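PDB 5D5W: transcription factor SKN7 from Chaetomium thermophilum, which probably regulates genes in osmotic stress, through a two-component phosphorelay, and in oxidative stress independently of it, and here binds heat-shock-element DNA through its HSF-type domain. Local coordinates for residues K61-K66 with F85-F90; L33-F38 with D81-K86. All blocks are in the same frame, centred on the assembly; numbering follows the deposited sequence.

In the fold
Both contacts draw on strand 82-86 of the four-stranded antiparallel sheet in the HSF-type DNA-binding domain, and they share Phe-85 and Lys-86. Interaction 1 lies at the strand's C-terminal end, where it pairs with strand 65-66; it is partly buried, with the rings of Phe-64, His-87 and Phe-90 inside and His-65 exposed on the DNA side. Interaction 2, about 15 Å away centre to centre, is a surface contact at the strand's start, where the chain leaves strand 30-33 for helix 35-46. There, thin van der Waals packing replaces hydrogen bonding, and charged groups look toward the second subunit. Lys-66 of interaction 1 bridges the two by packing on Trp-83 of interaction 2.

Interaction 1: K61-K66 with F85-F90; sequences KYDFHK and FKHPEF. With nucleotides of chain A; nucleotides of chain C.
Phe-64 meets His-87 and Phe-90 in different ways. His-87 CB sits over one face of the Phe-64 ring, 3.7 Å from its centroid, in a CH-pi contact, and the imidazole turns its edge to that ring with the planes 70° apart. Phe-64 in turn sets its own edge against the face of Phe-90, CE2 of Phe-64 lying 3.6 Å from CD2 of Phe-90. With CG of His-87 anti to the backbone N (chi1 -160°), the imidazole reaches the end of the helix, where its CD2 comes within 3.2 Å of Tyr-62 O. Cutting Phe-64 back to an alanine would probably leave His-87 and Phe-90 without their shared ring and open a gap beside Leu-8 and Leu-59, which pack on it.

Beside this cluster, His-65 N bonds to Lys-86 O at 3.0 Å, and Lys-86 N returns a 2.8 Å bond to His-65 O. The pairing places His-65 and Lys-66 beside the DNA: His-65 ND1 donates to OP1 of DT6 (chain A) at 2.7 Å, Lys-66 N to OP2 of that phosphate, and Lys-66 NZ to OP2 of DC5 of chain A. Further out, a Schellman motif with Asp-63 at positive phi ends helix 52-61, and Arg-103 pairs with the Asp-63 carboxylate. Such a turn from recognition helix into sheet, with backbone phosphates held on the way, belongs to the HSF winged helix-turn-helix fold.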
loop_
_atom_site.group_PDB
_atom_site.type_symbol
_atom_site.label_atom_id
_atom_site.label_comp_id
_atom_site.label_asym_id
_atom_site.label_seq_id
_atom_site.Cartn_x
_atom_site.Cartn_y
_atom_site.Cartn_z
ATOM N N LYS B 61 -5.967 14.180 1.828
ATOM C CA LYS B 61 -6.630 14.969 2.865
ATOM C C LYS B 61 -6.265 16.439 2.747
ATOM O O LYS B 61 -7.101 17.293 2.970
ATOM C CB LYS B 61 -6.246 14.452 4.259
ATOM C CG LYS B 61 -7.353 14.549 5.298
ATOM C CD LYS B 61 -6.943 13.873 6.604
ATOM C CE LYS B 61 -8.119 13.687 7.562
ATOM N NZ LYS B 61 -7.695 13.534 8.992
ATOM N N TYR B 62 -5.008 16.721 2.414
ATOM C CA TYR B 62 -4.520 18.089 2.224
ATOM C C TYR B 62 -4.500 18.536 0.749
ATOM O O TYR B 62 -3.794 19.481 0.380
ATOM C CB TYR B 62 -3.111 18.218 2.800
ATOM C CG TYR B 62 -3.045 18.323 4.301
ATOM C CD1 TYR B 62 -2.761 19.530 4.918
ATOM C CD2 TYR B 62 -3.253 17.217 5.097
ATOM C CE1 TYR B 62 -2.686 19.624 6.294
ATOM C CE2 TYR B 62 -3.177 17.304 6.471
ATOM C CZ TYR B 62 -2.891 18.508 7.056
ATOM O OH TYR B 62 -2.821 18.584 8.423
ATOM N N ASP B 63 -5.250 17.837 -0.090
ATOM C CA ASP B 63 -5.534 18.284 -1.449
ATOM C C ASP B 63 -4.393 18.049 -2.462
ATOM O O ASP B 63 -4.300 18.754 -3.475
ATOM C CB ASP B 63 -5.990 19.757 -1.429
ATOM C CG ASP B 63 -6.920 20.114 -2.584
ATOM O OD1 ASP B 63 -7.775 19.280 -2.954
ATOM O OD2 ASP B 63 -6.798 21.246 -3.111
ATOM N N PHE B 64 -3.551 17.045 -2.211
ATOM C CA PHE B 64 -2.681 16.512 -3.263
ATOM C C PHE B 64 -3.456 15.528 -4.120
ATOM O O PHE B 64 -4.397 14.875 -3.663
ATOM C CB PHE B 64 -1.469 15.773 -2.702
ATOM C CG PHE B 64 -0.450 16.660 -2.072
ATOM C CD1 PHE B 64 -0.630 17.127 -0.796
ATOM C CD2 PHE B 64 0.701 16.999 -2.753
ATOM C CE1 PHE B 64 0.312 17.938 -0.203
ATOM C CE2 PHE B 64 1.653 17.812 -2.173
ATOM C CZ PHE B 64 1.458 18.283 -0.897
ATOM N N HIS B 65 -3.026 15.413 -5.367
ATOM C CA HIS B 65 -3.591 14.471 -6.304
ATOM C C HIS B 65 -2.455 13.665 -6.868
ATOM O O HIS B 65 -1.323 14.132 -6.910
ATOM C CB HIS B 65 -4.336 15.218 -7.406
ATOM C CG HIS B 65 -5.570 15.905 -6.912
ATOM N ND1 HIS B 65 -6.835 15.375 -7.072
ATOM C CD2 HIS B 65 -5.731 17.056 -6.217
ATOM C CE1 HIS B 65 -7.723 16.185 -6.520
ATOM N NE2 HIS B 65 -7.079 17.212 -5.993
ATOM N N LYS B 66 -2.756 12.441 -7.273
ATOM C CA LYS B 66 -1.779 11.601 -7.946
ATOM C C LYS B 66 -1.760 11.932 -9.433
ATOM O O LYS B 66 -2.793 12.271 -10.010
ATOM C CB LYS B 66 -2.110 10.125 -7.740
ATOM C CG LYS B 66 -0.967 9.205 -8.097
ATOM C CD LYS B 66 -1.285 7.769 -7.751
ATOM C CE LYS B 66 -0.265 6.823 -8.360
ATOM N NZ LYS B 66 -0.640 5.399 -8.116
ATOM N N PHE B 85 2.792 12.752 -6.831
ATOM C CA PHE B 85 1.705 13.585 -6.306
ATOM C C PHE B 85 1.948 15.060 -6.525
ATOM O O PHE B 85 3.095 15.510 -6.575
ATOM C CB PHE B 85 1.507 13.343 -4.820
ATOM C CG PHE B 85 1.043 11.964 -4.507
ATOM C CD1 PHE B 85 1.963 10.938 -4.340
ATOM C CD2 PHE B 85 -0.307 11.686 -4.402
ATOM C CE1 PHE B 85 1.544 9.658 -4.065
ATOM C CE2 PHE B 85 -0.736 10.404 -4.125
ATOM C CZ PHE B 85 0.195 9.388 -3.960
ATOM N N LYS B 86 0.853 15.809 -6.628
ATOM C CA LYS B 86 0.915 17.219 -6.993
ATOM C C LYS B 86 -0.101 18.076 -6.239
ATOM O O LYS B 86 -1.287 17.756 -6.160
ATOM C CB LYS B 86 0.691 17.367 -8.493
ATOM C CG LYS B 86 1.225 18.660 -9.088
ATOM C CD LYS B 86 1.011 18.676 -10.599
ATOM C CE LYS B 86 2.152 19.344 -11.356
ATOM N NZ LYS B 86 2.344 18.749 -12.711
ATOM N N HIS B 87 0.404 19.152 -5.660
ATOM C CA HIS B 87 -0.406 20.246 -5.170
ATOM C C HIS B 87 0.102 21.486 -5.911
ATOM O O HIS B 87 1.316 21.657 -6.061
ATOM C CB HIS B 87 -0.225 20.396 -3.668
ATOM C CG HIS B 87 -1.320 21.156 -2.990
ATOM N ND1 HIS B 87 -1.583 22.480 -3.256
ATOM C CD2 HIS B 87 -2.196 20.784 -2.031
ATOM C CE1 HIS B 87 -2.583 22.891 -2.502
ATOM N NE2 HIS B 87 -2.971 21.880 -1.745
ATOM N N PRO B 88 -0.817 22.338 -6.407
ATOM C CA PRO B 88 -0.412 23.545 -7.140
ATOM C C PRO B 88 0.515 24.490 -6.365
ATOM O O PRO B 88 1.337 25.174 -6.972
ATOM C CB PRO B 88 -1.746 24.245 -7.423
ATOM C CG PRO B 88 -2.760 23.156 -7.418
ATOM C CD PRO B 88 -2.284 22.164 -6.404
ATOM N N GLU B 89 0.376 24.508 -5.044
ATOM C CA GLU B 89 1.097 25.421 -4.164
ATOM C C GLU B 89 2.283 24.779 -3.421
ATOM O O GLU B 89 2.983 25.463 -2.669
ATOM C CB GLU B 89 0.111 25.994 -3.145
ATOM C CG GLU B 89 -1.134 26.622 -3.767
ATOM C CD GLU B 89 -0.880 28.009 -4.338
ATOM O OE1 GLU B 89 -0.778 28.963 -3.535
ATOM O OE2 GLU B 89 -0.789 28.154 -5.580
ATOM N N PHE B 90 2.489 23.475 -3.613
ATOM C CA PHE B 90 3.639 22.742 -3.048
ATOM C C PHE B 90 4.671 22.597 -4.157
ATOM O O PHE B 90 4.518 21.757 -5.044
ATOM C CB PHE B 90 3.191 21.359 -2.546
ATOM C CG PHE B 90 4.257 20.570 -1.813
ATOM C CD1 PHE B 90 4.614 20.895 -0.510
ATOM C CD2 PHE B 90 4.856 19.468 -2.404
ATOM C CE1 PHE B 90 5.571 20.157 0.175
ATOM C CE2 PHE B 90 5.808 18.729 -1.720
ATOM C CZ PHE B 90 6.166 19.073 -0.431
ATOM P P DT A 6 -6.345 11.355 -6.525
ATOM O OP1 DT A 6 -6.392 12.681 -7.191
ATOM O OP2 DT A 6 -5.131 10.947 -5.774
ATOM O "O5'" DT A 6 -7.600 11.255 -5.556
ATOM C "C5'" DT A 6 -8.910 11.489 -6.081
ATOM C "C4'" DT A 6 -9.933 11.294 -4.991
ATOM O "O4'" DT A 6 -9.966 9.898 -4.645
ATOM C "C3'" DT A 6 -9.652 12.051 -3.689
ATOM O "O3'" DT A 6 -10.700 13.000 -3.461
ATOM C "C2'" DT A 6 -9.595 10.962 -2.627
ATOM C "C1'" DT A 6 -10.308 9.804 -3.287
ATOM N N1 DT A 6 -9.903 8.475 -2.819
ATOM C C2 DT A 6 -10.863 7.641 -2.296
ATOM O O2 DT A 6 -12.036 7.957 -2.192
ATOM N N3 DT A 6 -10.397 6.419 -1.891
ATOM C C4 DT A 6 -9.097 5.957 -1.957
ATOM O O4 DT A 6 -8.830 4.831 -1.555
ATOM C C5 DT A 6 -8.143 6.880 -2.523
ATOM C C7 DT A 6 -6.711 6.464 -2.640
ATOM C C6 DT A 6 -8.588 8.076 -2.925
ATOM P P DC A 5 -4.072 5.481 -9.515
ATOM O OP1 DC A 5 -3.215 6.143 -10.541
ATOM O OP2 DC A 5 -3.462 4.636 -8.439
ATOM O "O5'" DC A 5 -4.960 6.589 -8.796
ATOM C "C5'" DC A 5 -5.733 7.517 -9.565
ATOM C "C4'" DC A 5 -6.811 8.120 -8.694
ATOM O "O4'" DC A 5 -7.669 7.074 -8.197
ATOM C "C3'" DC A 5 -6.315 8.888 -7.464
ATOM O "O3'" DC A 5 -6.677 10.260 -7.635
ATOM C "C2'" DC A 5 -7.011 8.216 -6.289
ATOM C "C1'" DC A 5 -8.156 7.469 -6.941
ATOM N N1 DC A 5 -8.613 6.263 -6.238
ATOM C C2 DC A 5 -9.964 6.160 -5.912
ATOM O O2 DC A 5 -10.722 7.098 -6.201
ATOM N N3 DC A 5 -10.408 5.056 -5.265
ATOM C C4 DC A 5 -9.555 4.075 -4.957
ATOM N N4 DC A 5 -10.037 2.997 -4.331
ATOM C C5 DC A 5 -8.170 4.150 -5.291
ATOM C C6 DC A 5 -7.747 5.249 -5.930
ATOM P P DG C 2 -2.269 16.480 10.850
ATOM O OP1 DG C 2 -0.880 16.987 10.678
ATOM O OP2 DG C 2 -3.236 16.520 9.720
ATOM O "O5'" DG C 2 -2.162 14.973 11.349
ATOM C "C5'" DG C 2 -1.290 14.632 12.440
ATOM C "C4'" DG C 2 -1.266 13.139 12.671
ATOM O "O4'" DG C 2 -2.525 12.688 13.227
ATOM C "C3'" DG C 2 -1.033 12.279 11.431
ATOM O "O3'" DG C 2 -0.215 11.185 11.859
ATOM C "C2'" DG C 2 -2.438 11.869 11.028
ATOM C "C1'" DG C 2 -3.116 11.707 12.380
ATOM N N9 DG C 2 -4.562 11.907 12.420
ATOM C C8 DG C 2 -5.267 12.956 11.881
ATOM N N7 DG C 2 -6.548 12.890 12.127
ATOM C C5 DG C 2 -6.694 11.744 12.896
ATOM C C6 DG C 2 -7.856 11.158 13.463
ATOM O O6 DG C 2 -9.028 11.555 13.403
ATOM N N1 DG C 2 -7.555 9.989 14.154
ATOM C C2 DG C 2 -6.296 9.453 14.289
ATOM N N2 DG C 2 -6.208 8.318 15.000
ATOM N N3 DG C 2 -5.203 9.998 13.778
ATOM C C4 DG C 2 -5.475 11.132 13.097
#

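Interaction 2: L33-F38 with D81-K86; sequences LENEKF and DAWEFK
Asp-81 meets Leu-33 and Asn-35 through its carbonyl oxygen. The CD1 branch of Leu-33 lies 3.6 Å from Asp-81 O, and the amide nitrogen ND2 of Asn-35 stands 3.7 Å from the same oxygen. ND2 is buried by the contact yet has no partner in the model. The carboxylate of Asp-81 is engaged elsewhere: its OD2 forms a salt bridge with Lys-40 of the second subunit, and Glu-36 adds a long, weak ion pair to that lysine. The two acids, 6.1 Å apart from Glu-36 OE1 to Asp-81 OD2, would probably repel each other less with the lysine there.

Ala-82 comes next, its methyl packed against Leu-33, CB to CD1 at 3.9 Å. With CG of Leu-33 anti to the backbone N (chi1 166°) and chi2 at 56°, CD1 reaches both the Asp-81 carbonyl and the Ala-82 methyl.

At Trp-83 the indole reaches back toward Asn-35. NE1 lies 3.8 Å from Asn-35 OD1, longer than a normal hydrogen bond, with the amide and ring planes 38° apart. Phe-52 of helix 52-61 meets the indole edge-to-face, and Lys-66 makes a cation-pi contact with it.

No hydrogen bond crosses between the segments. Instead, light packing of Leu-33 and Asn-35 against Asp-81, Ala-82 and Trp-83 joins the two elements at the junction of an HSF-type winged helix-turn-helix domain where strand 30-33 gives way to helix 35-46, with Glu-34 as N-cap, beside the strand that returns from the partly unmodelled wing.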
loop_
_atom_site.group_PDB
_atom_site.type_symbol
_atom_site.label_atom_id
_atom_site.label_comp_id
_atom_site.label_asym_id
_atom_site.label_seq_id
_atom_site.Cartn_x
_atom_site.Cartn_y
_atom_site.Cartn_z
ATOM N N LEU B 33 9.243 6.370 -4.770
ATOM C CA LEU B 33 9.637 5.251 -5.628
ATOM C C LEU B 33 10.531 4.318 -4.829
ATOM O O LEU B 33 11.399 4.787 -4.107
ATOM C CB LEU B 33 10.385 5.794 -6.853
ATOM C CG LEU B 33 11.187 4.832 -7.735
ATOM C CD1 LEU B 33 10.300 3.701 -8.240
ATOM C CD2 LEU B 33 11.834 5.586 -8.894
ATOM N N GLU B 34 10.319 3.008 -4.957
ATOM C CA GLU B 34 11.028 2.002 -4.146
ATOM C C GLU B 34 10.336 1.948 -2.787
ATOM O O GLU B 34 10.909 2.299 -1.747
ATOM C CB GLU B 34 12.539 2.298 -4.019
ATOM C CG GLU B 34 13.399 1.121 -3.560
ATOM C CD GLU B 34 14.887 1.458 -3.520
ATOM O OE1 GLU B 34 15.504 1.326 -2.437
ATOM O OE2 GLU B 34 15.442 1.863 -4.567
ATOM N N ASN B 35 9.083 1.503 -2.826
ATOM C CA ASN B 35 8.227 1.446 -1.652
ATOM C C ASN B 35 8.828 0.649 -0.492
ATOM O O ASN B 35 8.538 0.921 0.666
ATOM C CB ASN B 35 6.852 0.898 -2.040
ATOM C CG ASN B 35 5.996 1.926 -2.765
ATOM O OD1 ASN B 35 4.775 1.798 -2.811
ATOM N ND2 ASN B 35 6.631 2.953 -3.327
ATOM N N GLU B 36 9.677 -0.316 -0.804
ATOM C CA GLU B 36 10.407 -1.053 0.220
ATOM C C GLU B 36 11.088 -0.090 1.182
ATOM O O GLU B 36 10.745 -0.043 2.355
ATOM C CB GLU B 36 11.472 -1.954 -0.421
ATOM C CG GLU B 36 10.926 -3.210 -1.075
ATOM C CD GLU B 36 10.229 -2.969 -2.406
ATOM O OE1 GLU B 36 9.020 -3.294 -2.504
ATOM O OE2 GLU B 36 10.884 -2.458 -3.345
ATOM N N LYS B 37 12.040 0.691 0.671
ATOM C CA LYS B 37 12.897 1.517 1.525
ATOM C C LYS B 37 12.190 2.762 2.060
ATOM O O LYS B 37 12.446 3.164 3.194
ATOM C CB LYS B 37 14.176 1.921 0.794
ATOM C CG LYS B 37 15.311 2.287 1.744
ATOM C CD LYS B 37 16.449 3.029 1.049
ATOM C CE LYS B 37 17.393 3.684 2.056
ATOM N NZ LYS B 37 18.061 4.912 1.532
ATOM N N PHE B 38 11.310 3.366 1.257
ATOM C CA PHE B 38 10.543 4.551 1.689
ATOM C C PHE B 38 9.573 4.239 2.825
ATOM O O PHE B 38 9.553 4.913 3.859
ATOM C CB PHE B 38 9.747 5.153 0.523
ATOM C CG PHE B 38 8.787 6.220 0.954
ATOM C CD1 PHE B 38 9.260 7.433 1.410
ATOM C CD2 PHE B 38 7.418 5.999 0.949
ATOM C CE1 PHE B 38 8.386 8.421 1.825
ATOM C CE2 PHE B 38 6.542 6.983 1.370
ATOM C CZ PHE B 38 7.026 8.197 1.806
ATOM N N ASP B 81 7.514 1.241 -9.748
ATOM C CA ASP B 81 6.518 1.496 -8.713
ATOM C C ASP B 81 6.716 2.913 -8.180
ATOM O O ASP B 81 6.972 3.128 -6.989
ATOM C CB ASP B 81 6.648 0.461 -7.586
ATOM C CG ASP B 81 6.455 -0.972 -8.078
ATOM O OD1 ASP B 81 7.050 -1.338 -9.118
ATOM O OD2 ASP B 81 5.717 -1.738 -7.413
ATOM N N ALA B 82 6.608 3.875 -9.089
ATOM C CA ALA B 82 6.782 5.275 -8.764
ATOM C C ALA B 82 5.415 5.936 -8.647
ATOM O O ALA B 82 4.581 5.826 -9.545
ATOM C CB ALA B 82 7.609 5.964 -9.831
ATOM N N TRP B 83 5.202 6.614 -7.525
ATOM C CA TRP B 83 3.972 7.328 -7.247
ATOM C C TRP B 83 4.298 8.804 -7.291
ATOM O O TRP B 83 5.212 9.243 -6.602
ATOM C CB TRP B 83 3.471 6.964 -5.851
ATOM C CG TRP B 83 2.981 5.568 -5.744
ATOM C CD1 TRP B 83 3.693 4.428 -5.962
ATOM C CD2 TRP B 83 1.662 5.158 -5.388
ATOM N NE1 TRP B 83 2.893 3.329 -5.773
ATOM C CE2 TRP B 83 1.642 3.752 -5.410
ATOM C CE3 TRP B 83 0.489 5.846 -5.053
ATOM C CZ2 TRP B 83 0.494 3.017 -5.105
ATOM C CZ3 TRP B 83 -0.645 5.122 -4.752
ATOM C CH2 TRP B 83 -0.639 3.723 -4.783
ATOM N N GLU B 84 3.561 9.567 -8.091
ATOM C CA GLU B 84 3.792 11.001 -8.194
ATOM C C GLU B 84 2.576 11.771 -7.712
ATOM O O GLU B 84 1.463 11.478 -8.145
ATOM C CB GLU B 84 4.095 11.380 -9.636
ATOM C CG GLU B 84 4.586 12.810 -9.781
ATOM C CD GLU B 84 4.899 13.185 -11.210
ATOM O OE1 GLU B 84 4.675 12.358 -12.113
ATOM O OE2 GLU B 84 5.366 14.322 -11.427
ATOM N N PHE B 85 2.792 12.752 -6.831
ATOM C CA PHE B 85 1.705 13.585 -6.306
ATOM C C PHE B 85 1.948 15.060 -6.525
ATOM O O PHE B 85 3.095 15.510 -6.575
ATOM C CB PHE B 85 1.507 13.343 -4.820
ATOM C CG PHE B 85 1.043 11.964 -4.507
ATOM C CD1 PHE B 85 1.963 10.938 -4.340
ATOM C CD2 PHE B 85 -0.307 11.686 -4.402
ATOM C CE1 PHE B 85 1.544 9.658 -4.065
ATOM C CE2 PHE B 85 -0.736 10.404 -4.125
ATOM C CZ PHE B 85 0.195 9.388 -3.960
ATOM N N LYS B 86 0.853 15.809 -6.628
ATOM C CA LYS B 86 0.915 17.219 -6.993
ATOM C C LYS B 86 -0.101 18.076 -6.239
ATOM O O LYS B 86 -1.287 17.756 -6.160
ATOM C CB LYS B 86 0.691 17.367 -8.493
ATOM C CG LYS B 86 1.225 18.660 -9.088
ATOM C CD LYS B 86 1.011 18.676 -10.599
ATOM C CE LYS B 86 2.152 19.344 -11.356
ATOM N NZ LYS B 86 2.344 18.749 -12.711
#